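Local coordinates for peptide ABC transporter, peptide-binding protein (Thermus thermophilus, PDB 2D5W) that binds oligopeptides, here crystallised with a pentapeptide, and probably delivers them to an ABC transporter for import, at residues Q38-A42 with M207-F213; E102-F108 with N154-H160. All blocks are in the same frame, centred on the assembly; numbering follows the deposited sequence.

Contact 1. Residues Q38-A42 with M207-F213; sequences QYLFA and MVYSGPF
Main-chain bonds join Y39 and L40 of helix 31-40 to residues 210-213. The carbonyl oxygen Y39 O receives F213 N at 2.9 Å, nearly end-on, while L40 O takes G211 N at 2.8 Å from well above its carbonyl plane and, weakly, S210 N. L40 CA adds an almost straight C-H...O contact to F213 O. At G211 a CB would come too close to Y39 O and F41 N in this backbone geometry. One side chain joins in: A42 N donates to S210 OG, which Y156 also binds.

In the type 2 periplasmic-binding-protein fold, this ties helix 31-40 to the loop that leads into edge strand 213-219.

Apolar contacts lie to both sides of these bonds. The first torsion of F41 (chi1 -65°) carries its ring back toward residues 208-210, where CE1 lies 3.3 Å from V208 O, a buried oxygen without a partner in the model, and CZ 3.5 Å from Y209 CD1, the two ring planes at 50°. M207 CE also touches F41 CZ, at 4.0 Å. Were this ring cut back to an alanine, Y209 CD1 and M207 CE would probably lose their packing partner and V208 O its cover. Y39 and F213 run side by side, F213 CD2 lying 3.9 Å from Y39 CD2, at the edge of the tyrosine ring.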
# COMPACT_ATOMS: atom_id res chain seq x y z
N GLN A 38 -5.19 11.62 2.39
CA GLN A 38 -4.93 12.66 1.39
C GLN A 38 -5.85 13.85 1.70
O GLN A 38 -5.47 15.00 1.49
CB GLN A 38 -5.24 12.18 -0.01
CG GLN A 38 -4.37 11.08 -0.54
CD GLN A 38 -4.85 10.66 -1.90
OE1 GLN A 38 -4.20 10.93 -2.92
NE2 GLN A 38 -6.01 10.03 -1.94
N TYR A 39 -7.05 13.56 2.17
CA TYR A 39 -8.01 14.61 2.50
C TYR A 39 -7.57 15.41 3.72
O TYR A 39 -7.85 16.60 3.82
CB TYR A 39 -9.40 14.01 2.77
CG TYR A 39 -10.07 13.42 1.55
CD1 TYR A 39 -9.71 12.16 1.06
CD2 TYR A 39 -11.02 14.15 0.85
CE1 TYR A 39 -10.30 11.65 -0.10
CE2 TYR A 39 -11.61 13.65 -0.31
CZ TYR A 39 -11.25 12.40 -0.78
OH TYR A 39 -11.82 11.93 -1.94
N LEU A 40 -6.87 14.73 4.63
CA LEU A 40 -6.44 15.32 5.90
C LEU A 40 -5.03 15.89 5.95
O LEU A 40 -4.74 16.76 6.79
CB LEU A 40 -6.56 14.25 6.99
CG LEU A 40 -7.95 13.67 7.24
CD1 LEU A 40 -7.85 12.46 8.15
CD2 LEU A 40 -8.85 14.74 7.86
N PHE A 41 -4.15 15.41 5.08
CA PHE A 41 -2.76 15.85 5.06
C PHE A 41 -2.31 16.05 3.63
O PHE A 41 -2.40 15.14 2.80
CB PHE A 41 -1.88 14.80 5.75
CG PHE A 41 -2.18 14.63 7.21
CD1 PHE A 41 -1.64 15.52 8.15
CD2 PHE A 41 -3.04 13.64 7.65
CE1 PHE A 41 -1.96 15.41 9.50
CE2 PHE A 41 -3.37 13.53 9.00
CZ PHE A 41 -2.83 14.42 9.93
N ALA A 42 -1.81 17.25 3.33
CA ALA A 42 -1.37 17.56 1.98
C ALA A 42 0.15 17.48 1.84
O ALA A 42 0.89 17.81 2.76
CB ALA A 42 -1.85 18.95 1.58
N MET A 207 -4.83 15.31 17.20
CA MET A 207 -4.06 15.73 16.04
C MET A 207 -4.58 16.99 15.37
O MET A 207 -5.68 17.46 15.65
CB MET A 207 -4.02 14.61 15.00
CG MET A 207 -3.05 13.48 15.31
SD MET A 207 -1.32 14.02 15.26
CE MET A 207 -1.03 14.08 13.48
N VAL A 208 -3.74 17.55 14.49
CA VAL A 208 -4.11 18.70 13.68
C VAL A 208 -3.87 18.25 12.24
O VAL A 208 -3.14 17.27 12.01
CB VAL A 208 -3.31 19.98 14.01
CG1 VAL A 208 -3.68 20.45 15.42
CG2 VAL A 208 -1.82 19.73 13.88
N TYR A 209 -4.46 18.97 11.29
CA TYR A 209 -4.44 18.58 9.89
C TYR A 209 -3.94 19.63 8.92
O TYR A 209 -4.18 20.81 9.11
CB TYR A 209 -5.87 18.15 9.56
CG TYR A 209 -6.37 17.13 10.56
CD1 TYR A 209 -6.05 15.78 10.42
CD2 TYR A 209 -7.05 17.52 11.73
CE1 TYR A 209 -6.38 14.85 11.39
CE2 TYR A 209 -7.38 16.58 12.71
CZ TYR A 209 -7.04 15.25 12.53
OH TYR A 209 -7.32 14.30 13.49
N SER A 210 -3.25 19.18 7.87
CA SER A 210 -2.68 20.09 6.88
C SER A 210 -3.36 20.05 5.52
O SER A 210 -3.02 20.83 4.63
CB SER A 210 -1.21 19.75 6.68
OG SER A 210 -1.10 18.42 6.19
N GLY A 211 -4.31 19.13 5.35
CA GLY A 211 -4.99 18.99 4.08
C GLY A 211 -6.21 19.88 3.91
O GLY A 211 -6.51 20.70 4.77
N PRO A 212 -6.93 19.73 2.79
CA PRO A 212 -8.13 20.54 2.54
C PRO A 212 -9.27 20.27 3.53
O PRO A 212 -10.21 21.06 3.61
CB PRO A 212 -8.49 20.19 1.10
CG PRO A 212 -7.93 18.82 0.92
CD PRO A 212 -6.61 18.89 1.63
N PHE A 213 -9.16 19.17 4.27
CA PHE A 213 -10.17 18.81 5.27
C PHE A 213 -9.50 18.46 6.59
O PHE A 213 -8.30 18.15 6.64
CB PHE A 213 -11.01 17.62 4.78
CG PHE A 213 -11.81 17.92 3.54
CD1 PHE A 213 -13.08 18.49 3.64
CD2 PHE A 213 -11.26 17.73 2.29
CE1 PHE A 213 -13.78 18.87 2.48
CE2 PHE A 213 -11.95 18.11 1.13
CZ PHE A 213 -13.21 18.68 1.23

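Contact 2. Residues E102-F108 with N154-H160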
# COMPACT_ATOMS: atom_id res chain seq x y z
N GLU A 102 10.45 23.16 10.92
CA GLU A 102 10.60 22.47 12.20
C GLU A 102 9.77 21.18 12.12
O GLU A 102 10.12 20.17 12.73
CB GLU A 102 10.12 23.35 13.36
CG GLU A 102 10.94 24.62 13.51
CD GLU A 102 10.75 25.30 14.85
OE1 GLU A 102 10.98 26.52 14.91
OE2 GLU A 102 10.39 24.62 15.83
N ASP A 103 8.69 21.23 11.34
CA ASP A 103 7.84 20.06 11.15
C ASP A 103 8.58 19.03 10.29
O ASP A 103 8.37 17.83 10.42
CB ASP A 103 6.53 20.48 10.47
CG ASP A 103 5.68 21.38 11.35
OD1 ASP A 103 5.09 22.35 10.83
OD2 ASP A 103 5.60 21.10 12.56
N VAL A 104 9.45 19.52 9.41
CA VAL A 104 10.25 18.65 8.55
C VAL A 104 11.36 18.01 9.38
O VAL A 104 11.59 16.80 9.30
CB VAL A 104 10.88 19.45 7.38
CG1 VAL A 104 11.78 18.53 6.55
CG2 VAL A 104 9.79 20.05 6.50
N ALA A 105 12.05 18.81 10.18
CA ALA A 105 13.12 18.29 11.02
C ALA A 105 12.57 17.22 11.97
O ALA A 105 13.21 16.20 12.21
CB ALA A 105 13.76 19.42 11.82
N PHE A 106 11.38 17.47 12.50
CA PHE A 106 10.74 16.55 13.42
C PHE A 106 10.46 15.21 12.73
O PHE A 106 10.79 14.15 13.26
CB PHE A 106 9.44 17.17 13.94
CG PHE A 106 8.59 16.22 14.73
CD1 PHE A 106 9.09 15.63 15.89
CD2 PHE A 106 7.31 15.91 14.32
CE1 PHE A 106 8.31 14.73 16.62
CE2 PHE A 106 6.52 15.01 15.04
CZ PHE A 106 7.02 14.43 16.19
N TYR A 107 9.88 15.27 11.54
CA TYR A 107 9.59 14.07 10.75
C TYR A 107 10.86 13.23 10.58
O TYR A 107 10.86 12.02 10.80
CB TYR A 107 9.04 14.48 9.38
CG TYR A 107 8.77 13.35 8.42
CD1 TYR A 107 7.53 12.71 8.40
CD2 TYR A 107 9.74 12.92 7.52
CE1 TYR A 107 7.27 11.68 7.50
CE2 TYR A 107 9.50 11.89 6.62
CZ TYR A 107 8.26 11.27 6.62
OH TYR A 107 8.01 10.26 5.72
N PHE A 108 11.95 13.89 10.20
CA PHE A 108 13.21 13.19 10.00
C PHE A 108 13.80 12.59 11.28
O PHE A 108 14.36 11.50 11.25
CB PHE A 108 14.24 14.09 9.32
CG PHE A 108 14.20 14.01 7.82
CD1 PHE A 108 13.24 14.72 7.10
CD2 PHE A 108 15.07 13.18 7.14
CE1 PHE A 108 13.15 14.59 5.72
CE2 PHE A 108 14.99 13.03 5.76
CZ PHE A 108 14.03 13.74 5.04
N ASN A 154 6.08 14.18 0.89
CA ASN A 154 5.45 14.59 2.13
C ASN A 154 6.39 14.13 3.24
O ASN A 154 6.37 12.97 3.65
CB ASN A 154 4.08 13.92 2.27
CG ASN A 154 3.33 14.38 3.51
OD1 ASN A 154 2.13 14.14 3.63
ND2 ASN A 154 4.03 15.03 4.42
N THR A 155 7.24 15.05 3.69
CA THR A 155 8.19 14.74 4.74
C THR A 155 8.07 15.72 5.91
O THR A 155 8.98 16.49 6.18
CB THR A 155 9.63 14.76 4.21
OG1 THR A 155 9.90 16.04 3.61
CG2 THR A 155 9.84 13.67 3.17
N TYR A 156 6.93 15.68 6.60
CA TYR A 156 6.73 16.56 7.74
C TYR A 156 5.59 16.04 8.62
O TYR A 156 4.75 15.26 8.17
CB TYR A 156 6.45 18.00 7.29
CG TYR A 156 5.09 18.23 6.69
CD1 TYR A 156 4.09 18.89 7.41
CD2 TYR A 156 4.78 17.79 5.40
CE1 TYR A 156 2.83 19.10 6.86
CE2 TYR A 156 3.52 18.00 4.85
CZ TYR A 156 2.55 18.65 5.59
OH TYR A 156 1.30 18.86 5.05
N ALA A 157 5.60 16.45 9.88
CA ALA A 157 4.59 16.05 10.85
C ALA A 157 4.47 17.23 11.82
O ALA A 157 5.41 18.01 11.95
CB ALA A 157 5.02 14.78 11.58
N PRO A 158 3.33 17.36 12.52
CA PRO A 158 3.16 18.48 13.46
C PRO A 158 3.97 18.44 14.74
O PRO A 158 3.55 17.87 15.75
CB PRO A 158 1.66 18.49 13.71
CG PRO A 158 1.32 17.03 13.66
CD PRO A 158 2.13 16.51 12.49
N LYS A 159 5.13 19.10 14.71
CA LYS A 159 6.02 19.13 15.85
C LYS A 159 5.41 19.76 17.10
O LYS A 159 5.60 19.24 18.20
CB LYS A 159 7.31 19.88 15.50
CG LYS A 159 8.31 19.96 16.63
CD LYS A 159 9.49 20.85 16.27
CE LYS A 159 10.42 21.05 17.45
NZ LYS A 159 11.57 21.93 17.10
N HIS A 160 4.67 20.86 16.94
CA HIS A 160 4.09 21.51 18.11
C HIS A 160 3.08 20.62 18.83
O HIS A 160 2.79 20.83 20.01
CB HIS A 160 3.46 22.86 17.75
CG HIS A 160 2.22 22.77 16.91
ND1 HIS A 160 2.23 22.43 15.58
CD2 HIS A 160 0.92 23.03 17.22
CE1 HIS A 160 1.00 22.48 15.09
NE2 HIS A 160 0.19 22.84 16.07
O HOH W 1 4.63 22.74 14.40
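Helix 101-112 packs here against the loop that leads into helix 159-173, in this type 2 periplasmic-binding-protein fold, of the family 5 solute-binding proteins. P158 holds the N-cap position of the second helix, but it is the carboxylate of D103, from the other helix, that binds a first-turn N-H. Its OD2 accepts K159 N at 3.0 Å, approached on the anti side of the carboxylate, and a water links the same oxygen to H160 N and ND1; NE2 of that imidazole bonds D95 OD2. The other oxygen, OD1, is held by W93 NE1 and T100 N, which fixes the rotation of the carboxylate. The helix dipole and these N-H groups would probably favour its charged form.

The backbone of D103 works as well. A157 N donates to D103 O at 3.1 Å, from the face opposite to that used by Y107 N, the helix's own donor. Beside it, V104 CA makes a C-H...O contact with T155 O, a buried oxygen that has no hydrogen-bond partner in the model.

Two aromatic rings pack on the loop and on the first residue of helix 159-173. Its first torsion (chi1 177°) swings the Y107 ring over the T155-Y156 peptide, and T155 CA makes a CH-pi contact 3.7 Å from the ring centroid, 15° off the normal. F106 receives K159 CA over one face, again CH-pi, and its CD2 touches A157 CB at 3.7 Å. From there the lysine chain runs out fully extended past E102 CB, and K159 NZ meets E102 OE2 at 3.2 Å in a salt bridge, from above the carboxylate plane.

Overall arrangement
Both segments of contact 2 fall within the 164 residues between those of contact 1, and the two centres lie about 14 Å apart. They meet through Y156, whose ring leads away from helix 101-112 and whose OH probably hydrogen-bonds both A42 O, at 2.5 Å, and S210 OG, at 2.7 Å. One phenol thus joins the two segments of contact 1 to the loop of contact 2. A second, apolar seam runs along P158, with V208 CG2 3.7 Å from P158 CB and M207 CE 3.8 Å from P158 CG. Their centres lie about 19 Å (contact 1) and 22 Å (contact 2) from the centre of the chain.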